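Local coordinates for beta-porphyranase B (Bacteroides plebeius, PDB 4AWD), which hydrolyses the beta-1,4 linkages between D-galactose and L-galactose-6-sulfate in porphyran, a sulfated red-seaweed polysaccharide, releasing mostly disaccharides, at residues M147-V158 with R278-Y289; D56-N64 with V89-R97. One frame throughout, in Å; residues are numbered along the deposited sequence.

Interaction 1: residues M147-V158 with R278-Y289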
loop_
_atom_site.group_PDB
_atom_site.type_symbol
_atom_site.label_atom_id
_atom_site.label_comp_id
_atom_site.label_asym_id
_atom_site.label_seq_id
_atom_site.Cartn_x
_atom_site.Cartn_y
_atom_site.Cartn_z
ATOM N N MET A 147 -13.607 -1.375 5.184
ATOM C CA MET A 147 -12.184 -1.673 5.384
ATOM C C MET A 147 -11.396 -1.290 4.130
ATOM O O MET A 147 -11.931 -1.302 3.015
ATOM C CB MET A 147 -11.964 -3.144 5.758
ATOM C CG MET A 147 -12.301 -3.419 7.209
ATOM S SD MET A 147 -12.233 -5.145 7.715
ATOM C CE MET A 147 -10.472 -5.483 7.593
ATOM N N SER A 148 -10.135 -0.931 4.328
ATOM C CA SER A 148 -9.313 -0.363 3.261
ATOM C C SER A 148 -8.977 -1.396 2.196
ATOM O O SER A 148 -8.939 -2.594 2.476
ATOM C CB SER A 148 -8.004 0.177 3.838
ATOM O OG SER A 148 -7.243 -0.900 4.381
ATOM N N SER A 149 -8.760 -0.912 0.974
ATOM C CA SER A 149 -8.096 -1.675 -0.080
ATOM C C SER A 149 -6.863 -0.850 -0.397
ATOM O O SER A 149 -6.995 0.313 -0.758
ATOM C CB SER A 149 -8.977 -1.788 -1.328
ATOM O OG SER A 149 -10.202 -2.439 -1.042
ATOM N N THR A 150 -5.674 -1.430 -0.241
ATOM C CA THR A 150 -4.456 -0.646 -0.398
ATOM C C THR A 150 -3.369 -1.363 -1.192
ATOM O O THR A 150 -3.375 -2.579 -1.313
ATOM C CB THR A 150 -3.855 -0.226 0.959
ATOM O OG1 THR A 150 -3.510 -1.393 1.702
ATOM C CG2 THR A 150 -4.827 0.614 1.769
ATOM N N PHE A 151 -2.441 -0.566 -1.721
ATOM C CA PHE A 151 -1.256 -1.032 -2.425
ATOM C C PHE A 151 -0.176 -0.016 -2.102
ATOM O O PHE A 151 -0.324 1.168 -2.426
ATOM C CB PHE A 151 -1.505 -1.068 -3.943
ATOM C CG PHE A 151 -0.292 -1.459 -4.759
ATOM C CD1 PHE A 151 0.353 -2.671 -4.544
ATOM C CD2 PHE A 151 0.189 -0.630 -5.755
ATOM C CE1 PHE A 151 1.478 -3.043 -5.299
ATOM C CE2 PHE A 151 1.287 -0.994 -6.534
ATOM C CZ PHE A 151 1.945 -2.194 -6.300
ATOM N N TRP A 152 0.896 -0.470 -1.455
ATOM C CA TRP A 152 1.947 0.421 -0.988
ATOM C C TRP A 152 3.273 -0.267 -0.734
ATOM O O TRP A 152 3.368 -1.496 -0.740
ATOM C CB TRP A 152 1.514 1.159 0.286
ATOM C CG TRP A 152 0.916 0.332 1.382
ATOM C CD1 TRP A 152 -0.294 -0.318 1.359
ATOM C CD2 TRP A 152 1.459 0.126 2.695
ATOM N NE1 TRP A 152 -0.524 -0.937 2.572
ATOM C CE2 TRP A 152 0.532 -0.675 3.412
ATOM C CE3 TRP A 152 2.637 0.541 3.338
ATOM C CZ2 TRP A 152 0.754 -1.080 4.740
ATOM C CZ3 TRP A 152 2.856 0.149 4.667
ATOM C CH2 TRP A 152 1.912 -0.653 5.352
ATOM N N LEU A 153 4.291 0.552 -0.503
ATOM C CA LEU A 153 5.634 0.083 -0.182
ATOM C C LEU A 153 6.094 0.732 1.120
ATOM O O LEU A 153 5.662 1.844 1.462
ATOM C CB LEU A 153 6.628 0.414 -1.303
ATOM C CG LEU A 153 6.414 -0.250 -2.671
ATOM C CD1 LEU A 153 5.383 0.530 -3.436
ATOM C CD2 LEU A 153 7.687 -0.313 -3.471
ATOM N N SER A 154 6.974 0.029 1.831
ATOM C CA SER A 154 7.453 0.466 3.121
ATOM C C SER A 154 8.793 -0.172 3.408
ATOM O O SER A 154 9.166 -1.167 2.778
ATOM C CB SER A 154 6.463 0.022 4.201
ATOM O OG SER A 154 6.602 0.794 5.374
ATOM N N ASN A 155 9.509 0.393 4.374
ATOM C CA ASN A 155 10.686 -0.255 4.912
ATOM C C ASN A 155 10.743 -0.143 6.438
ATOM O O ASN A 155 9.899 0.503 7.057
ATOM C CB ASN A 155 11.968 0.249 4.235
ATOM C CG ASN A 155 12.188 1.750 4.409
ATOM O OD1 ASN A 155 11.720 2.354 5.365
ATOM N ND2 ASN A 155 12.920 2.346 3.486
ATOM N N ARG A 156 11.730 -0.799 7.032
ATOM C CA ARG A 156 11.871 -0.837 8.472
ATOM C C ARG A 156 12.791 0.268 8.978
ATOM O O ARG A 156 13.620 0.777 8.230
ATOM C CB ARG A 156 12.375 -2.201 8.893
ATOM C CG ARG A 156 11.371 -3.282 8.578
ATOM C CD ARG A 156 12.081 -4.587 8.432
ATOM N NE ARG A 156 12.335 -5.226 9.723
ATOM C CZ ARG A 156 13.239 -6.181 9.921
ATOM N NH1 ARG A 156 14.008 -6.611 8.909
ATOM N NH2 ARG A 156 13.377 -6.700 11.136
ATOM N N PRO A 157 12.619 0.668 10.242
ATOM C CA PRO A 157 13.375 1.793 10.784
ATOM C C PRO A 157 14.869 1.519 10.905
ATOM O O PRO A 157 15.276 0.412 11.206
ATOM C CB PRO A 157 12.745 2.018 12.170
ATOM C CG PRO A 157 11.983 0.788 12.478
ATOM C CD PRO A 157 11.586 0.184 11.179
ATOM N N VAL A 158 15.666 2.544 10.642
ATOM C CA VAL A 158 17.115 2.460 10.724
ATOM C C VAL A 158 17.564 3.452 11.791
ATOM O O VAL A 158 17.100 4.604 11.818
ATOM C CB VAL A 158 17.767 2.772 9.340
ATOM C CG1 VAL A 158 19.168 3.354 9.483
ATOM C CG2 VAL A 158 17.789 1.525 8.469
ATOM N N ARG A 278 16.218 4.937 0.278
ATOM C CA ARG A 278 16.264 3.564 0.761
ATOM C C ARG A 278 15.209 2.683 0.085
ATOM O O ARG A 278 14.051 3.095 -0.060
ATOM C CB ARG A 278 16.054 3.516 2.267
ATOM C CG ARG A 278 17.227 3.942 3.122
ATOM C CD ARG A 278 16.810 3.806 4.586
ATOM N NE ARG A 278 16.311 2.450 4.829
ATOM C CZ ARG A 278 15.452 2.105 5.786
ATOM N NH1 ARG A 278 14.968 3.013 6.638
ATOM N NH2 ARG A 278 15.087 0.837 5.894
ATOM N N PRO A 279 15.597 1.451 -0.296
ATOM C CA PRO A 279 14.652 0.524 -0.927
ATOM C C PRO A 279 13.548 0.056 0.044
ATOM O O PRO A 279 13.644 0.283 1.267
ATOM C CB PRO A 279 15.551 -0.640 -1.333
ATOM C CG PRO A 279 16.634 -0.648 -0.262
ATOM C CD PRO A 279 16.902 0.809 -0.012
ATOM N N MET A 280 12.514 -0.590 -0.501
ATOM C CA MET A 280 11.338 -0.993 0.276
ATOM C C MET A 280 10.839 -2.382 -0.086
ATOM O O MET A 280 11.227 -2.961 -1.120
ATOM C CB MET A 280 10.184 -0.007 0.049
ATOM C CG MET A 280 10.384 1.378 0.628
ATOM S SD MET A 280 9.016 2.495 0.215
ATOM C CE MET A 280 9.707 4.028 0.819
ATOM N N PHE A 281 9.957 -2.907 0.762
ATOM C CA PHE A 281 9.129 -4.061 0.401
ATOM C C PHE A 281 7.736 -3.606 -0.041
ATOM O O PHE A 281 7.326 -2.479 0.249
ATOM C CB PHE A 281 9.056 -5.096 1.542
ATOM C CG PHE A 281 8.639 -4.535 2.876
ATOM C CD1 PHE A 281 7.296 -4.411 3.209
ATOM C CD2 PHE A 281 9.591 -4.180 3.820
ATOM C CE1 PHE A 281 6.912 -3.912 4.455
ATOM C CE2 PHE A 281 9.226 -3.679 5.061
ATOM C CZ PHE A 281 7.884 -3.548 5.380
ATOM N N ILE A 282 7.025 -4.476 -0.762
ATOM C CA ILE A 282 5.620 -4.223 -1.124
ATOM C C ILE A 282 4.719 -4.666 0.027
ATOM O O ILE A 282 4.897 -5.767 0.560
ATOM C CB ILE A 282 5.195 -5.019 -2.394
ATOM C CG1 ILE A 282 6.109 -4.718 -3.590
ATOM C CG2 ILE A 282 3.730 -4.760 -2.748
ATOM C CD1 ILE A 282 5.711 -3.496 -4.378
ATOM N N HIS A 283 3.772 -3.816 0.419
ATOM C CA HIS A 283 2.681 -4.234 1.298
ATOM C C HIS A 283 1.334 -4.214 0.581
ATOM O O HIS A 283 1.006 -3.268 -0.131
ATOM C CB HIS A 283 2.605 -3.352 2.538
ATOM C CG HIS A 283 2.949 -4.064 3.814
ATOM N ND1 HIS A 283 3.262 -3.392 4.979
ATOM C CD2 HIS A 283 3.025 -5.385 4.111
ATOM C CE1 HIS A 283 3.512 -4.268 5.937
ATOM N NE2 HIS A 283 3.376 -5.484 5.437
ATOM N N ILE A 284 0.548 -5.258 0.757
ATOM C CA ILE A 284 -0.783 -5.275 0.173
ATOM C C ILE A 284 -1.751 -5.580 1.313
ATOM O O ILE A 284 -1.763 -6.682 1.835
ATOM C CB ILE A 284 -0.911 -6.287 -0.996
ATOM C CG1 ILE A 284 0.293 -6.180 -1.945
ATOM C CG2 ILE A 284 -2.217 -6.039 -1.752
ATOM C CD1 ILE A 284 0.335 -7.202 -3.086
ATOM N N VAL A 285 -2.544 -4.589 1.702
ATOM C CA VAL A 285 -3.178 -4.608 3.020
ATOM C C VAL A 285 -4.663 -4.239 3.023
ATOM O O VAL A 285 -5.104 -3.339 2.321
ATOM C CB VAL A 285 -2.428 -3.669 3.995
ATOM C CG1 VAL A 285 -3.182 -3.512 5.297
ATOM C CG2 VAL A 285 -1.028 -4.199 4.257
ATOM N N THR A 286 -5.397 -4.931 3.880
ATOM C CA THR A 286 -6.820 -4.723 4.108
ATOM C C THR A 286 -6.992 -4.369 5.599
ATOM O O THR A 286 -6.706 -5.186 6.482
ATOM C CB THR A 286 -7.550 -6.027 3.711
ATOM O OG1 THR A 286 -8.226 -5.839 2.454
ATOM C CG2 THR A 286 -8.479 -6.463 4.751
ATOM N N GLU A 287 -7.406 -3.132 5.896
ATOM C CA GLU A 287 -7.339 -2.680 7.280
ATOM C C GLU A 287 -8.524 -1.871 7.729
ATOM O O GLU A 287 -9.459 -1.538 6.963
ATOM C CB GLU A 287 -6.067 -1.868 7.534
ATOM C CG GLU A 287 -6.239 -0.366 7.370
ATOM C CD GLU A 287 -5.013 0.272 6.731
ATOM O OE1 GLU A 287 -4.802 0.030 5.521
ATOM O OE2 GLU A 287 -4.263 0.992 7.440
ATOM N N THR A 288 -8.527 -1.595 9.017
ATOM C CA THR A 288 -9.594 -0.818 9.583
ATOM C C THR A 288 -8.934 0.518 10.077
ATOM O O THR A 288 -7.750 0.539 10.495
ATOM C CB THR A 288 -10.348 -1.754 10.620
ATOM O OG1 THR A 288 -11.767 -1.522 10.639
ATOM C CG2 THR A 288 -9.797 -1.668 11.929
ATOM N N TYR A 289 -9.667 1.637 9.924
ATOM C CA TYR A 289 -9.173 2.990 10.289
ATOM C C TYR A 289 -9.952 3.566 11.464
ATOM O O TYR A 289 -11.168 3.385 11.541
ATOM C CB TYR A 289 -9.385 3.968 9.153
ATOM C CG TYR A 289 -8.589 3.748 7.888
ATOM C CD1 TYR A 289 -7.203 3.903 7.867
ATOM C CD2 TYR A 289 -9.241 3.457 6.690
ATOM C CE1 TYR A 289 -6.484 3.735 6.696
ATOM C CE2 TYR A 289 -8.543 3.281 5.528
ATOM C CZ TYR A 289 -7.164 3.422 5.522
ATOM O OH TYR A 289 -6.483 3.254 4.331
HETATM O O HOH W 1 -10.919 -4.527 1.981
#

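Interaction 2: residues D56-N64 with V89-R97. With CA (calcium ion), chain C.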
loop_
_atom_site.group_PDB
_atom_site.type_symbol
_atom_site.label_atom_id
_atom_site.label_comp_id
_atom_site.label_asym_id
_atom_site.label_seq_id
_atom_site.Cartn_x
_atom_site.Cartn_y
_atom_site.Cartn_z
ATOM N N ASP A 56 3.622 -9.992 -10.261
ATOM C CA ASP A 56 2.796 -11.186 -10.192
ATOM C C ASP A 56 1.415 -10.976 -10.792
ATOM O O ASP A 56 0.677 -10.044 -10.410
ATOM C CB ASP A 56 2.633 -11.666 -8.743
ATOM C CG ASP A 56 2.374 -13.169 -8.650
ATOM O OD1 ASP A 56 1.667 -13.737 -9.524
ATOM O OD2 ASP A 56 2.879 -13.780 -7.687
ATOM N N GLU A 57 1.055 -11.892 -11.688
ATOM C CA GLU A 57 -0.222 -11.858 -12.367
ATOM C C GLU A 57 -1.282 -12.605 -11.563
ATOM O O GLU A 57 -2.472 -12.474 -11.817
ATOM C CB GLU A 57 -0.079 -12.458 -13.766
ATOM C CG GLU A 57 0.911 -11.735 -14.662
ATOM C CD GLU A 57 0.537 -10.275 -14.930
ATOM O OE1 GLU A 57 -0.674 -9.938 -14.981
ATOM O OE2 GLU A 57 1.466 -9.458 -15.114
ATOM N N PHE A 58 -0.842 -13.386 -10.589
ATOM C CA PHE A 58 -1.745 -14.190 -9.751
ATOM C C PHE A 58 -2.659 -15.074 -10.612
ATOM O O PHE A 58 -3.853 -15.230 -10.331
ATOM C CB PHE A 58 -2.571 -13.317 -8.775
ATOM C CG PHE A 58 -1.759 -12.317 -7.986
ATOM C CD1 PHE A 58 -0.851 -12.735 -7.012
ATOM C CD2 PHE A 58 -1.927 -10.944 -8.200
ATOM C CE1 PHE A 58 -0.111 -11.797 -6.269
ATOM C CE2 PHE A 58 -1.193 -9.999 -7.472
ATOM C CZ PHE A 58 -0.288 -10.417 -6.499
ATOM N N ASN A 59 -2.094 -15.650 -11.663
ATOM C CA ASN A 59 -2.894 -16.454 -12.602
ATOM C C ASN A 59 -2.731 -17.955 -12.384
ATOM O O ASN A 59 -3.212 -18.762 -13.186
ATOM C CB ASN A 59 -2.608 -16.047 -14.060
ATOM C CG ASN A 59 -3.240 -14.690 -14.426
ATOM O OD1 ASN A 59 -3.992 -14.108 -13.637
ATOM N ND2 ASN A 59 -2.935 -14.189 -15.621
ATOM N N GLY A 60 -2.067 -18.322 -11.292
ATOM C CA GLY A 60 -1.891 -19.716 -10.928
ATOM C C GLY A 60 -2.925 -20.264 -9.963
ATOM O O GLY A 60 -4.015 -19.695 -9.784
ATOM N N LYS A 61 -2.572 -21.374 -9.326
ATOM C CA LYS A 61 -3.488 -22.087 -8.439
ATOM C C LYS A 61 -3.311 -21.686 -6.967
ATOM O O LYS A 61 -4.132 -22.049 -6.117
ATOM C CB LYS A 61 -3.317 -23.605 -8.608
ATOM C CG LYS A 61 -2.911 -24.060 -10.030
ATOM C CD LYS A 61 -2.767 -25.597 -10.155
ATOM C CE LYS A 61 -1.505 -26.138 -9.452
ATOM N NZ LYS A 61 -0.230 -25.882 -10.211
ATOM N N ARG A 62 -2.247 -20.929 -6.679
ATOM C CA ARG A 62 -1.933 -20.478 -5.315
ATOM C C ARG A 62 -1.010 -19.256 -5.310
ATOM O O ARG A 62 -0.387 -18.917 -6.323
ATOM C CB ARG A 62 -1.279 -21.600 -4.493
ATOM C CG ARG A 62 0.093 -22.008 -5.014
ATOM C CD ARG A 62 0.793 -23.070 -4.148
ATOM N NE ARG A 62 0.256 -24.423 -4.329
ATOM C CZ ARG A 62 0.429 -25.185 -5.415
ATOM N NH1 ARG A 62 1.114 -24.738 -6.471
ATOM N NH2 ARG A 62 -0.108 -26.403 -5.455
ATOM N N LEU A 63 -0.932 -18.602 -4.157
ATOM C CA LEU A 63 0.042 -17.547 -3.945
ATOM C C LEU A 63 1.448 -18.146 -4.022
ATOM O O LEU A 63 1.714 -19.237 -3.490
ATOM C CB LEU A 63 -0.199 -16.835 -2.598
ATOM C CG LEU A 63 0.693 -15.633 -2.239
ATOM C CD1 LEU A 63 0.276 -14.386 -2.952
ATOM C CD2 LEU A 63 0.697 -15.387 -0.737
ATOM N N ASN A 64 2.332 -17.447 -4.721
ATOM C CA ASN A 64 3.698 -17.895 -4.878
ATOM C C ASN A 64 4.469 -17.596 -3.607
ATOM O O ASN A 64 4.873 -16.457 -3.360
ATOM C CB ASN A 64 4.324 -17.210 -6.082
ATOM C CG ASN A 64 5.740 -17.680 -6.368
ATOM O OD1 ASN A 64 6.324 -18.479 -5.627
ATOM N ND2 ASN A 64 6.303 -17.173 -7.460
ATOM N N VAL A 89 -6.141 -14.678 2.621
ATOM C CA VAL A 89 -5.407 -14.387 1.398
ATOM C C VAL A 89 -5.448 -15.614 0.504
ATOM O O VAL A 89 -5.016 -16.704 0.902
ATOM C CB VAL A 89 -3.943 -14.012 1.696
ATOM C CG1 VAL A 89 -3.185 -13.723 0.407
ATOM C CG2 VAL A 89 -3.886 -12.809 2.618
ATOM N N SER A 90 -5.996 -15.453 -0.690
ATOM C CA SER A 90 -5.968 -16.530 -1.655
ATOM C C SER A 90 -5.673 -15.984 -3.054
ATOM O O SER A 90 -5.619 -14.764 -3.264
ATOM C CB SER A 90 -7.292 -17.297 -1.625
ATOM O OG SER A 90 -8.363 -16.477 -2.043
ATOM N N VAL A 91 -5.469 -16.902 -3.993
ATOM C CA VAL A 91 -5.319 -16.585 -5.405
ATOM C C VAL A 91 -6.294 -17.486 -6.150
ATOM O O VAL A 91 -6.196 -18.709 -6.082
ATOM C CB VAL A 91 -3.877 -16.867 -5.909
ATOM C CG1 VAL A 91 -3.821 -16.824 -7.441
ATOM C CG2 VAL A 91 -2.887 -15.889 -5.303
ATOM N N LYS A 92 -7.240 -16.894 -6.855
ATOM C CA LYS A 92 -8.240 -17.670 -7.534
ATOM C C LYS A 92 -8.743 -16.889 -8.735
ATOM O O LYS A 92 -8.948 -15.684 -8.638
ATOM C CB LYS A 92 -9.381 -17.998 -6.557
ATOM C CG LYS A 92 -10.533 -18.811 -7.148
ATOM C CD LYS A 92 -10.361 -20.311 -6.958
ATOM C CE LYS A 92 -11.648 -21.064 -7.384
ATOM N NZ LYS A 92 -12.881 -20.619 -6.642
ATOM N N LYS A 93 -8.912 -17.580 -9.866
ATOM C CA LYS A 93 -9.460 -17.004 -11.107
ATOM C C LYS A 93 -8.797 -15.698 -11.544
ATOM O O LYS A 93 -9.484 -14.743 -11.911
ATOM C CB LYS A 93 -10.972 -16.773 -10.985
ATOM C CG LYS A 93 -11.797 -18.001 -10.641
ATOM C CD LYS A 93 -13.187 -17.555 -10.192
ATOM C CE LYS A 93 -14.145 -18.729 -10.028
ATOM N NZ LYS A 93 -15.465 -18.284 -9.481
ATOM N N GLY A 94 -7.466 -15.649 -11.503
ATOM C CA GLY A 94 -6.738 -14.498 -12.048
ATOM C C GLY A 94 -6.475 -13.348 -11.082
ATOM O O GLY A 94 -5.860 -12.348 -11.471
ATOM N N CYS A 95 -6.923 -13.490 -9.832
ATOM C CA CYS A 95 -6.787 -12.422 -8.835
ATOM C C CYS A 95 -6.204 -12.873 -7.512
ATOM O O CYS A 95 -6.513 -13.963 -7.014
ATOM C CB CYS A 95 -8.134 -11.767 -8.548
ATOM S SG CYS A 95 -8.759 -10.728 -9.862
ATOM N N LEU A 96 -5.353 -12.025 -6.948
ATOM C CA LEU A 96 -5.067 -12.090 -5.538
ATOM C C LEU A 96 -6.333 -11.605 -4.834
ATOM O O LEU A 96 -6.883 -10.555 -5.173
ATOM C CB LEU A 96 -3.880 -11.189 -5.178
ATOM C CG LEU A 96 -3.601 -11.014 -3.676
ATOM C CD1 LEU A 96 -3.099 -12.327 -3.035
ATOM C CD2 LEU A 96 -2.621 -9.882 -3.436
ATOM N N ARG A 97 -6.797 -12.388 -3.867
ATOM C CA ARG A 97 -8.007 -12.063 -3.110
ATOM C C ARG A 97 -7.646 -11.881 -1.670
ATOM O O ARG A 97 -7.109 -12.805 -1.043
ATOM C CB ARG A 97 -9.008 -13.205 -3.171
ATOM C CG ARG A 97 -9.728 -13.356 -4.469
ATOM C CD ARG A 97 -10.321 -14.727 -4.511
ATOM N NE ARG A 97 -11.214 -14.924 -5.647
ATOM C CZ ARG A 97 -12.138 -15.885 -5.678
ATOM N NH1 ARG A 97 -12.271 -16.712 -4.629
ATOM N NH2 ARG A 97 -12.941 -16.010 -6.736
HETATM CA CA CA C . -4.459 -11.824 -13.065
HETATM O O HOH W 2 -3.125 -11.156 -14.901
HETATM O O HOH W 3 -5.718 -17.239 -10.546
#

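Interaction 1: residues M147-V158 with R278-Y289
W152 and H283 project together from one face of an antiparallel strand pair, running alongside each other. H283 CB sits over the centre of the indole's six-membered ring, 3.5 Å from its centroid, which identifies a CH-pi contact; the two rings meet obliquely, their planes 58° apart. With CG set between backbone N and carbonyl carbon (chi1 48°), W152 swings its indole toward the partner strand, where its edge meets V285, with W152 NE1 3.6 Å from V285 CB. The backbones join through reciprocal N-H...O bonds at W152/H283 and S154/F281, flanking the non-hydrogen-bonded pair L153/I282.

At one end the R278 guanidinium is sandwiched. The N155 amide stacks on one face, only 6° from parallel, and V158 CG2 covers the opposite face, 3.6 Å from R278 CZ. Both terminal nitrogens grip R156 O nearly in the guanidinium plane, the shorter bond being NH2 to O at 2.8 Å. N155 is itself fixed by ND2 to P279 O and by OD1 to the backbone N of Q175.

At the other end S148 OG accepts from E287 N (2.7 Å) and donates to E287 OE1 (2.9 Å). This holds a glutamate that probably binds substrate and whose OE2 forms a salt bridge with R79.

Both strands are interior ones of a GH16 jelly-roll sandwich: 149-154 also pairs with strand 168-182, and 281-285 with 117-126, while F151 and I284 pack from the other face against strand 308-321.

Interaction 2: residues D56-N64 with V89-R97
F58 and N59 owe their places to their first torsions. In F58, CG stands anti to the carbonyl carbon (chi1 -49°), which sets one ring face against L96: L96 CB lies 3.5 Å from the centroid of the F58 ring and 8° off the normal, the geometry of a CH-pi contact. D56 CB covers part of the opposite face, offset toward the rim, and D56 OD1 accepts from F58 N at 2.7 Å, closing an Asx turn. N59 takes a similar rotation (chi1 -74°), turning OD1 back to the calcium ion, 2.4 Å away.

The same ion draws in the main-chain oxygens, E57 O at 2.4 Å and G94 O at 2.2 Å, with water 2 as a further ligand; D312, on strand 308-321, completes the site. E57 OE1 receives a bond from water 2 and also pairs with R315, so this side chain serves as a second shell to the metal. G94 belongs to the type I' turn K92-C95, the tight two-residue connection of a beta-hairpin whose arms are 89-92 and the start of 95-107.

No direct hydrogen bond spans the two segments. Instead, water 3 donates to F58 O and G60 O and accepts from G94 N, joining the loop to the turn. Beside it V91 presses both methyls onto the loop: CG1 comes within 3.3 Å of F58 O, while CG2 lies 3.5 Å from L63 N. L63 adds an apolar contact, its CD1 meeting L96 CD1 at 4.0 Å.

Interaction 1 lies in the core of the sandwich, near the centre of the chain, and interaction 2 lies toward the surface, with contact centres about 19 Å apart. The difference shows in the chemistry: 147-158 and 278-289 are joined by direct backbone and side-chain hydrogen bonds and bury 1240 Å², whereas 56-64 and 89-97 bury 455 Å² and rely on calcium, water and apolar contact. Interaction 1 reaches the probable substrate site; interaction 2 lies away from it. They nevertheless meet across the sandwich, I284 CD1 packing on L96 CD2 at 4.0 Å, and strand 308-321 serves both, through apolar packing in one and as a source of metal ligands in the other.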